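PDB 3P91: proliferating cell nuclear antigen, which probably acts as a ring-shaped processivity factor that encircles DNA and increases the processivity of DNA polymerase delta during replication. Local coordinates for residues 32-44 with 54-68. Sequence-based numbering, arbitrary orientation.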
ATOM      1  N   ASN A  32      28.069  16.545   2.663  1.00 24.45           N
ATOM      2  CA  ASN A  32      29.103  16.669   1.665  1.00 25.88           C
ATOM      3  C   ASN A  32      29.584  15.311   1.210  1.00 25.38           C
ATOM      4  O   ASN A  32      29.837  14.419   2.016  1.00 24.12           O
ATOM      5  CB  ASN A  32      30.280  17.470   2.209  1.00 28.78           C
ATOM      6  CG  ASN A  32      30.006  18.946   2.240  1.00 28.23           C
ATOM      7  OD1 ASN A  32      29.566  19.528   1.251  1.00 29.45           O
ATOM      8  ND2 ASN A  32      30.252  19.563   3.381  1.00 29.31           N
ATOM      9  N   PHE A  33      29.694  15.165  -0.100  1.00 25.20           N
ATOM     10  CA  PHE A  33      30.321  14.003  -0.679  1.00 24.53           C
ATOM     11  C   PHE A  33      31.694  14.422  -1.101  1.00 25.17           C
ATOM     12  O   PHE A  33      31.856  15.212  -2.024  1.00 25.59           O
ATOM     13  CB  PHE A  33      29.536  13.513  -1.884  1.00 25.93           C
ATOM     14  CG  PHE A  33      28.284  12.803  -1.517  1.00 25.38           C
ATOM     15  CD1 PHE A  33      28.152  11.454  -1.749  1.00 25.92           C
ATOM     16  CD2 PHE A  33      27.249  13.482  -0.900  1.00 28.77           C
ATOM     17  CE1 PHE A  33      26.997  10.796  -1.396  1.00 27.96           C
ATOM     18  CE2 PHE A  33      26.084  12.830  -0.544  1.00 26.01           C
ATOM     19  CZ  PHE A  33      25.958  11.489  -0.791  1.00 25.54           C
ATOM     20  N   ASP A  34      32.685  13.907  -0.393  1.00 26.20           N
ATOM     21  CA  ASP A  34      34.068  14.204  -0.692  1.00 23.79           C
ATOM     22  C   ASP A  34      34.566  13.190  -1.700  1.00 23.03           C
ATOM     23  O   ASP A  34      34.764  12.023  -1.383  1.00 22.58           O
ATOM     24  CB  ASP A  34      34.901  14.156   0.588  1.00 22.90           C
ATOM     25  CG  ASP A  34      34.406  15.129   1.637  1.00 26.71           C
ATOM     26  OD1 ASP A  34      34.036  14.682   2.744  1.00 34.52           O
ATOM     27  OD2 ASP A  34      34.379  16.343   1.359  1.00 27.54           O
ATOM     28  N   CYS A  35      34.746  13.639  -2.930  1.00 24.36           N
ATOM     29  CA  CYS A  35      35.273  12.775  -3.968  1.00 23.40           C
ATOM     30  C   CYS A  35      36.779  12.979  -4.104  1.00 23.14           C
ATOM     31  O   CYS A  35      37.314  14.038  -3.785  1.00 23.23           O
ATOM     32  CB  CYS A  35      34.557  13.050  -5.289  1.00 22.22           C
ATOM     33  SG  CYS A  35      32.757  13.125  -5.113  1.00 23.29           S
ATOM     34  N   SER A  36      37.463  11.943  -4.555  1.00 20.93           N
ATOM     35  CA  SER A  36      38.883  12.026  -4.794  1.00 21.19           C
ATOM     36  C   SER A  36      39.236  10.799  -5.606  1.00 21.79           C
ATOM     37  O   SER A  36      38.361  10.012  -5.941  1.00 23.19           O
ATOM     38  CB  SER A  36      39.655  12.064  -3.478  1.00 22.74           C
ATOM     39  OG  SER A  36      39.705  10.784  -2.865  1.00 24.11           O
ATOM     40  N   ASP A  37      40.508  10.637  -5.941  1.00 23.90           N
ATOM     41  CA  ASP A  37      40.918   9.485  -6.734  1.00 22.53           C
ATOM     42  C   ASP A  37      40.841   8.201  -5.917  1.00 22.14           C
ATOM     43  O   ASP A  37      41.106   7.118  -6.427  1.00 22.98           O
ATOM     44  CB  ASP A  37      42.308   9.694  -7.358  1.00 23.62           C
ATOM     45  CG  ASP A  37      43.371  10.104  -6.339  1.00 24.87           C
ATOM     46  OD1 ASP A  37      44.288  10.860  -6.706  1.00 29.56           O
ATOM     47  OD2 ASP A  37      43.318   9.663  -5.179  1.00 27.50           O
ATOM     48  N   ALA A  38      40.457   8.335  -4.649  1.00 23.51           N
ATOM     49  CA  ALA A  38      40.315   7.191  -3.748  1.00 23.17           C
ATOM     50  C   ALA A  38      38.854   6.767  -3.559  1.00 22.41           C
ATOM     51  O   ALA A  38      38.573   5.729  -2.958  1.00 21.08           O
ATOM     52  CB  ALA A  38      40.961   7.484  -2.410  1.00 22.34           C
ATOM     53  N   GLY A  39      37.928   7.571  -4.076  1.00 23.16           N
ATOM     54  CA  GLY A  39      36.524   7.209  -4.069  1.00 20.88           C
ATOM     55  C   GLY A  39      35.610   8.304  -3.573  1.00 21.50           C
ATOM     56  O   GLY A  39      35.912   9.484  -3.695  1.00 23.45           O
ATOM     57  N   ILE A  40      34.474   7.902  -3.021  1.00 21.23           N
ATOM     58  CA  ILE A  40      33.503   8.842  -2.487  1.00 21.28           C
ATOM     59  C   ILE A  40      33.326   8.571  -0.996  1.00 21.80           C
ATOM     60  O   ILE A  40      33.135   7.432  -0.569  1.00 21.78           O
ATOM     61  CB  ILE A  40      32.154   8.740  -3.230  1.00 20.07           C
ATOM     62  CG1 ILE A  40      32.391   8.860  -4.736  1.00 20.08           C
ATOM     63  CG2 ILE A  40      31.180   9.807  -2.748  1.00 18.14           C
ATOM     64  CD1 ILE A  40      31.175   8.633  -5.572  1.00 16.83           C
ATOM     65  N   ALA A  41      33.401   9.631  -0.208  1.00 20.35           N
ATOM     66  CA  ALA A  41      33.389   9.495   1.230  1.00 20.88           C
ATOM     67  C   ALA A  41      32.398  10.455   1.853  1.00 21.61           C
ATOM     68  O   ALA A  41      32.164  11.548   1.341  1.00 22.49           O
ATOM     69  CB  ALA A  41      34.780   9.743   1.790  1.00 20.69           C
ATOM     70  N   VAL A  42      31.822  10.032   2.970  1.00 20.77           N
ATOM     71  CA  VAL A  42      30.979  10.899   3.774  1.00 22.02           C
ATOM     72  C   VAL A  42      31.233  10.631   5.256  1.00 20.97           C
ATOM     73  O   VAL A  42      31.072   9.518   5.731  1.00 22.31           O
ATOM     74  CB  VAL A  42      29.488  10.700   3.443  1.00 23.22           C
ATOM     75  CG1 VAL A  42      28.608  11.479   4.422  1.00 22.07           C
ATOM     76  CG2 VAL A  42      29.209  11.107   2.010  1.00 21.63           C
ATOM     77  N   GLN A  43      31.665  11.659   5.970  1.00 22.12           N
ATOM     78  CA  GLN A  43      31.883  11.570   7.403  1.00 24.99           C
ATOM     79  C   GLN A  43      31.275  12.789   8.046  1.00 26.33           C
ATOM     80  O   GLN A  43      31.754  13.910   7.851  1.00 25.58           O
ATOM     81  CB  GLN A  43      33.372  11.510   7.744  1.00 25.24           C
ATOM     82  CG  GLN A  43      33.956  10.117   7.681  1.00 26.92           C
ATOM     83  CD  GLN A  43      35.164   9.943   8.583  1.00 29.83           C
ATOM     84  OE1 GLN A  43      35.632  10.896   9.218  1.00 31.89           O
ATOM     85  NE2 GLN A  43      35.678   8.718   8.644  1.00 27.69           N
ATOM     86  N   CYS A  44      30.212  12.566   8.808  1.00 23.78           N
ATOM     87  CA  CYS A  44      29.478  13.656   9.419  1.00 24.32           C
ATOM     88  C   CYS A  44      28.577  13.110  10.512  1.00 25.93           C
ATOM     89  O   CYS A  44      28.356  11.899  10.602  1.00 25.29           O
ATOM     90  CB  CYS A  44      28.629  14.356   8.369  1.00 21.58           C
ATOM     91  SG  CYS A  44      27.326  13.295   7.734  1.00 24.86           S
ATOM     92  N   SER A  54      29.674   7.252   8.585  1.00 21.14           N
ATOM     93  CA  SER A  54      30.917   7.093   7.844  1.00 19.43           C
ATOM     94  C   SER A  54      30.723   6.238   6.600  1.00 20.31           C
ATOM     95  O   SER A  54      30.584   5.024   6.701  1.00 21.90           O
ATOM     96  CB  SER A  54      31.968   6.435   8.726  1.00 21.93           C
ATOM     97  OG  SER A  54      33.114   6.090   7.973  1.00 26.51           O
ATOM     98  N   LEU A  55      30.729   6.863   5.427  1.00 19.62           N
ATOM     99  CA  LEU A  55      30.593   6.123   4.178  1.00 20.37           C
ATOM    100  C   LEU A  55      31.855   6.152   3.343  1.00 21.91           C
ATOM    101  O   LEU A  55      32.522   7.177   3.221  1.00 21.42           O
ATOM    102  CB  LEU A  55      29.440   6.666   3.331  1.00 22.87           C
ATOM    103  CG  LEU A  55      29.406   6.235   1.854  1.00 21.71           C
ATOM    104  CD1 LEU A  55      28.889   4.806   1.680  1.00 19.75           C
ATOM    105  CD2 LEU A  55      28.575   7.205   1.026  1.00 18.56           C
ATOM    106  N   LEU A  56      32.166   5.010   2.751  1.00 21.58           N
ATOM    107  CA  LEU A  56      33.222   4.947   1.770  1.00 20.85           C
ATOM    108  C   LEU A  56      32.799   4.093   0.590  1.00 22.14           C
ATOM    109  O   LEU A  56      32.654   2.884   0.715  1.00 24.29           O
ATOM    110  CB  LEU A  56      34.478   4.361   2.381  1.00 20.75           C
ATOM    111  CG  LEU A  56      35.573   4.174   1.344  1.00 23.45           C
ATOM    112  CD1 LEU A  56      35.923   5.520   0.725  1.00 22.37           C
ATOM    113  CD2 LEU A  56      36.791   3.517   1.971  1.00 24.35           C
ATOM    114  N   ILE A  57      32.583   4.721  -0.557  1.00 20.95           N
ATOM    115  CA  ILE A  57      32.470   3.957  -1.781  1.00 21.58           C
ATOM    116  C   ILE A  57      33.837   3.944  -2.443  1.00 22.49           C
ATOM    117  O   ILE A  57      34.436   4.987  -2.668  1.00 23.70           O
ATOM    118  CB  ILE A  57      31.437   4.545  -2.743  1.00 20.82           C
ATOM    119  CG1 ILE A  57      30.150   4.874  -1.996  1.00 20.68           C
ATOM    120  CG2 ILE A  57      31.162   3.562  -3.862  1.00 19.68           C
ATOM    121  CD1 ILE A  57      29.122   5.549  -2.837  1.00 18.86           C
ATOM    122  N   GLU A  58      34.335   2.756  -2.741  1.00 23.02           N
ATOM    123  CA  GLU A  58      35.656   2.622  -3.320  1.00 23.70           C
ATOM    124  C   GLU A  58      35.606   2.664  -4.833  1.00 25.93           C
ATOM    125  O   GLU A  58      34.534   2.514  -5.427  1.00 25.02           O
ATOM    126  CB  GLU A  58      36.272   1.303  -2.887  1.00 30.48           C
ATOM    127  CG  GLU A  58      36.487   1.178  -1.394  1.00 33.23           C
ATOM    128  CD  GLU A  58      37.541   0.147  -1.079  1.00 40.01           C
ATOM    129  OE1 GLU A  58      38.721   0.541  -0.916  1.00 40.76           O
ATOM    130  OE2 GLU A  58      37.185  -1.054  -1.025  1.00 39.64           O
ATOM    131  N   THR A  59      36.768   2.841  -5.458  1.00 24.59           N
ATOM    132  CA  THR A  59      36.830   2.949  -6.917  1.00 24.99           C
ATOM    133  C   THR A  59      36.479   1.631  -7.627  1.00 25.59           C
ATOM    134  O   THR A  59      36.121   1.635  -8.806  1.00 24.43           O
ATOM    135  CB  THR A  59      38.187   3.550  -7.427  1.00 25.93           C
ATOM    136  OG1 THR A  59      39.289   2.730  -7.018  1.00 29.49           O
ATOM    137  CG2 THR A  59      38.387   4.971  -6.901  1.00 20.18           C
ATOM    138  N   ASP A  60      36.556   0.521  -6.892  1.00 25.01           N
ATOM    139  CA  ASP A  60      36.168  -0.799  -7.397  1.00 25.62           C
ATOM    140  C   ASP A  60      34.659  -0.944  -7.615  1.00 24.62           C
ATOM    141  O   ASP A  60      34.198  -1.932  -8.186  1.00 23.41           O
ATOM    142  CB  ASP A  60      36.634  -1.895  -6.438  1.00 28.61           C
ATOM    143  CG  ASP A  60      38.075  -2.302  -6.666  1.00 35.59           C
ATOM    144  OD1 ASP A  60      38.832  -2.405  -5.679  1.00 43.27           O
ATOM    145  OD2 ASP A  60      38.452  -2.532  -7.833  1.00 41.04           O
ATOM    146  N   ALA A  61      33.897   0.038  -7.149  1.00 22.93           N
ATOM    147  CA  ALA A  61      32.451   0.033  -7.322  1.00 22.77           C
ATOM    148  C   ALA A  61      32.024   0.598  -8.686  1.00 21.98           C
ATOM    149  O   ALA A  61      30.848   0.567  -9.042  1.00 20.49           O
ATOM    150  CB  ALA A  61      31.789   0.806  -6.184  1.00 23.41           C
ATOM    151  N   PHE A  62      32.997   1.096  -9.446  1.00 23.36           N
ATOM    152  CA  PHE A  62      32.737   1.784 -10.700  1.00 21.10           C
ATOM    153  C   PHE A  62      33.398   1.100 -11.886  1.00 22.81           C
ATOM    154  O   PHE A  62      34.452   0.482 -11.755  1.00 22.68           O
ATOM    155  CB  PHE A  62      33.245   3.219 -10.622  1.00 20.43           C
ATOM    156  CG  PHE A  62      32.788   3.953  -9.404  1.00 21.76           C
ATOM    157  CD1 PHE A  62      31.640   4.726  -9.437  1.00 22.31           C
ATOM    158  CD2 PHE A  62      33.507   3.873  -8.219  1.00 23.14           C
ATOM    159  CE1 PHE A  62      31.214   5.404  -8.305  1.00 22.16           C
ATOM    160  CE2 PHE A  62      33.092   4.546  -7.087  1.00 21.41           C
ATOM    161  CZ  PHE A  62      31.943   5.312  -7.127  1.00 21.35           C
ATOM    162  N   ASP A  63      32.764   1.226 -13.047  1.00 22.82           N
ATOM    163  CA  ASP A  63      33.359   0.797 -14.303  1.00 26.12           C
ATOM    164  C   ASP A  63      34.288   1.873 -14.859  1.00 24.69           C
ATOM    165  O   ASP A  63      35.285   1.562 -15.507  1.00 23.61           O
ATOM    166  CB  ASP A  63      32.270   0.461 -15.320  1.00 26.43           C
ATOM    167  CG  ASP A  63      31.673  -0.905 -15.090  1.00 27.25           C
ATOM    168  OD1 ASP A  63      30.458  -1.081 -15.341  1.00 28.64           O
ATOM    169  OD2 ASP A  63      32.427  -1.802 -14.654  1.00 27.09           O
ATOM    170  N   GLU A  64      33.939   3.133 -14.610  1.00 23.39           N
ATOM    171  CA  GLU A  64      34.805   4.268 -14.930  1.00 23.79           C
ATOM    172  C   GLU A  64      34.885   5.188 -13.723  1.00 24.03           C
ATOM    173  O   GLU A  64      33.893   5.370 -13.006  1.00 23.89           O
ATOM    174  CB  GLU A  64      34.271   5.054 -16.125  1.00 23.47           C
ATOM    175  CG  GLU A  64      34.034   4.216 -17.358  1.00 27.72           C
ATOM    176  CD  GLU A  64      33.470   5.020 -18.507  1.00 29.14           C
ATOM    177  OE1 GLU A  64      33.507   4.529 -19.657  1.00 32.63           O
ATOM    178  OE2 GLU A  64      32.993   6.146 -18.261  1.00 28.69           O
ATOM    179  N   PHE A  65      36.061   5.759 -13.491  1.00 21.37           N
ATOM    180  CA  PHE A  65      36.239   6.679 -12.378  1.00 20.72           C
ATOM    181  C   PHE A  65      37.417   7.614 -12.600  1.00 21.63           C
ATOM    182  O   PHE A  65      38.536   7.183 -12.841  1.00 21.15           O
ATOM    183  CB  PHE A  65      36.399   5.932 -11.049  1.00 22.61           C
ATOM    184  CG  PHE A  65      36.267   6.821  -9.839  1.00 22.10           C
ATOM    185  CD1 PHE A  65      35.035   6.997  -9.221  1.00 19.20           C
ATOM    186  CD2 PHE A  65      37.367   7.497  -9.334  1.00 20.32           C
ATOM    187  CE1 PHE A  65      34.909   7.822  -8.127  1.00 18.91           C
ATOM    188  CE2 PHE A  65      37.246   8.320  -8.229  1.00 19.40           C
ATOM    189  CZ  PHE A  65      36.016   8.483  -7.625  1.00 20.65           C
ATOM    190  N   GLN A  66      37.138   8.904 -12.522  1.00 20.67           N
ATOM    191  CA  GLN A  66      38.144   9.922 -12.685  1.00 19.51           C
ATOM    192  C   GLN A  66      37.837  11.042 -11.715  1.00 19.76           C
ATOM    193  O   GLN A  66      36.753  11.613 -11.732  1.00 20.85           O
ATOM    194  CB  GLN A  66      38.145  10.455 -14.126  1.00 21.58           C
ATOM    195  CG  GLN A  66      38.973  11.728 -14.338  1.00 20.73           C
ATOM    196  CD  GLN A  66      40.474  11.514 -14.148  1.00 24.13           C
ATOM    197  OE1 GLN A  66      40.941  10.387 -13.953  1.00 24.02           O
ATOM    198  NE2 GLN A  66      41.237  12.604 -14.209  1.00 24.82           N
ATOM    199  N   CYS A  67      38.800  11.340 -10.860  1.00 20.50           N
ATOM    200  CA  CYS A  67      38.724  12.487  -9.977  1.00 21.63           C
ATOM    201  C   CYS A  67      40.163  12.820  -9.647  1.00 21.18           C
ATOM    202  O   CYS A  67      40.734  12.276  -8.716  1.00 22.65           O
ATOM    203  CB  CYS A  67      37.924  12.156  -8.716  1.00 21.70           C
ATOM    204  SG  CYS A  67      37.376  13.588  -7.769  1.00 19.96           S
ATOM    205  N   LEU A  68      40.755  13.693 -10.451  1.00 23.12           N
ATOM    206  CA  LEU A  68      42.186  13.961 -10.387  1.00 22.99           C
ATOM    207  C   LEU A  68      42.512  14.711  -9.109  1.00 23.72           C
ATOM    208  O   LEU A  68      43.457  14.375  -8.393  1.00 22.15           O
ATOM    209  CB  LEU A  68      42.637  14.768 -11.613  1.00 22.16           C
ATOM    210  CG  LEU A  68      44.148  14.801 -11.876  1.00 24.63           C
ATOM    211  CD1 LEU A  68      44.606  13.467 -12.445  1.00 23.78           C
ATOM    212  CD2 LEU A  68      44.544  15.941 -12.800  1.00 23.15           C
TER
HETATM  213  O   HOH W   1      44.473  12.017  -8.896  1.00 21.14           O
HETATM  214  O   HOH W   2      41.906  13.281  -6.042  1.00 23.39           O
HETATM  215  O   HOH W   3      41.778   3.781  -6.167  1.00 27.10           O
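Ile40 and Val42 pair with Ile57 and Leu55 in an antiparallel beta hairpin of the PCNA N-terminal domain, strand 39-44 running against strand 54-57. Two pairs of backbone hydrogen bonds hold it, Leu55 N to Val42 O being the shortest at 2.7 Å. The face carrying Ile40, Val42, Leu55 and Ile57 is the tight one: Val42 CB lies 4.0 Å from Leu55 CB, and helix 14-25 packs against Leu55 and Ile57. On the other face Ala41, Gln43, Ser54 and Leu56 are only partly buried.

After strand 54-57 the chain makes a short 3-10 turn and comes back past the Ser36-Gly39 type I turn, bringing two phenylalanines to that end of the hairpin. With CG1 beside the backbone N (chi1 -52°) and the chain then extended, Ile40 sends CD1 to within 3.7 Å of Phe62 CZ, the two side chains crossing at about a right angle. Phe62 in turn takes Phe65 CD1 over the centre of its ring. Thr59 CG2 sits above one face of Phe65, offset toward the rim, and Gly39 brings its CA near Phe65 CZ.

Beyond this packed end the contact loosens into water around Asp37. Cys67 still tucks inward, its SG 3.8 Å from Cys35 CB, but one water joins Asp37 OD1 to Leu68 O, and another binds Thr59 OG1 with a weak link to Asp37 O. Between the packed and hydrated parts, the carbonyl of Ser36 meets the edge of the Phe65 ring in its plane, Ser36 O lying 3.1 Å from Phe65 CE2.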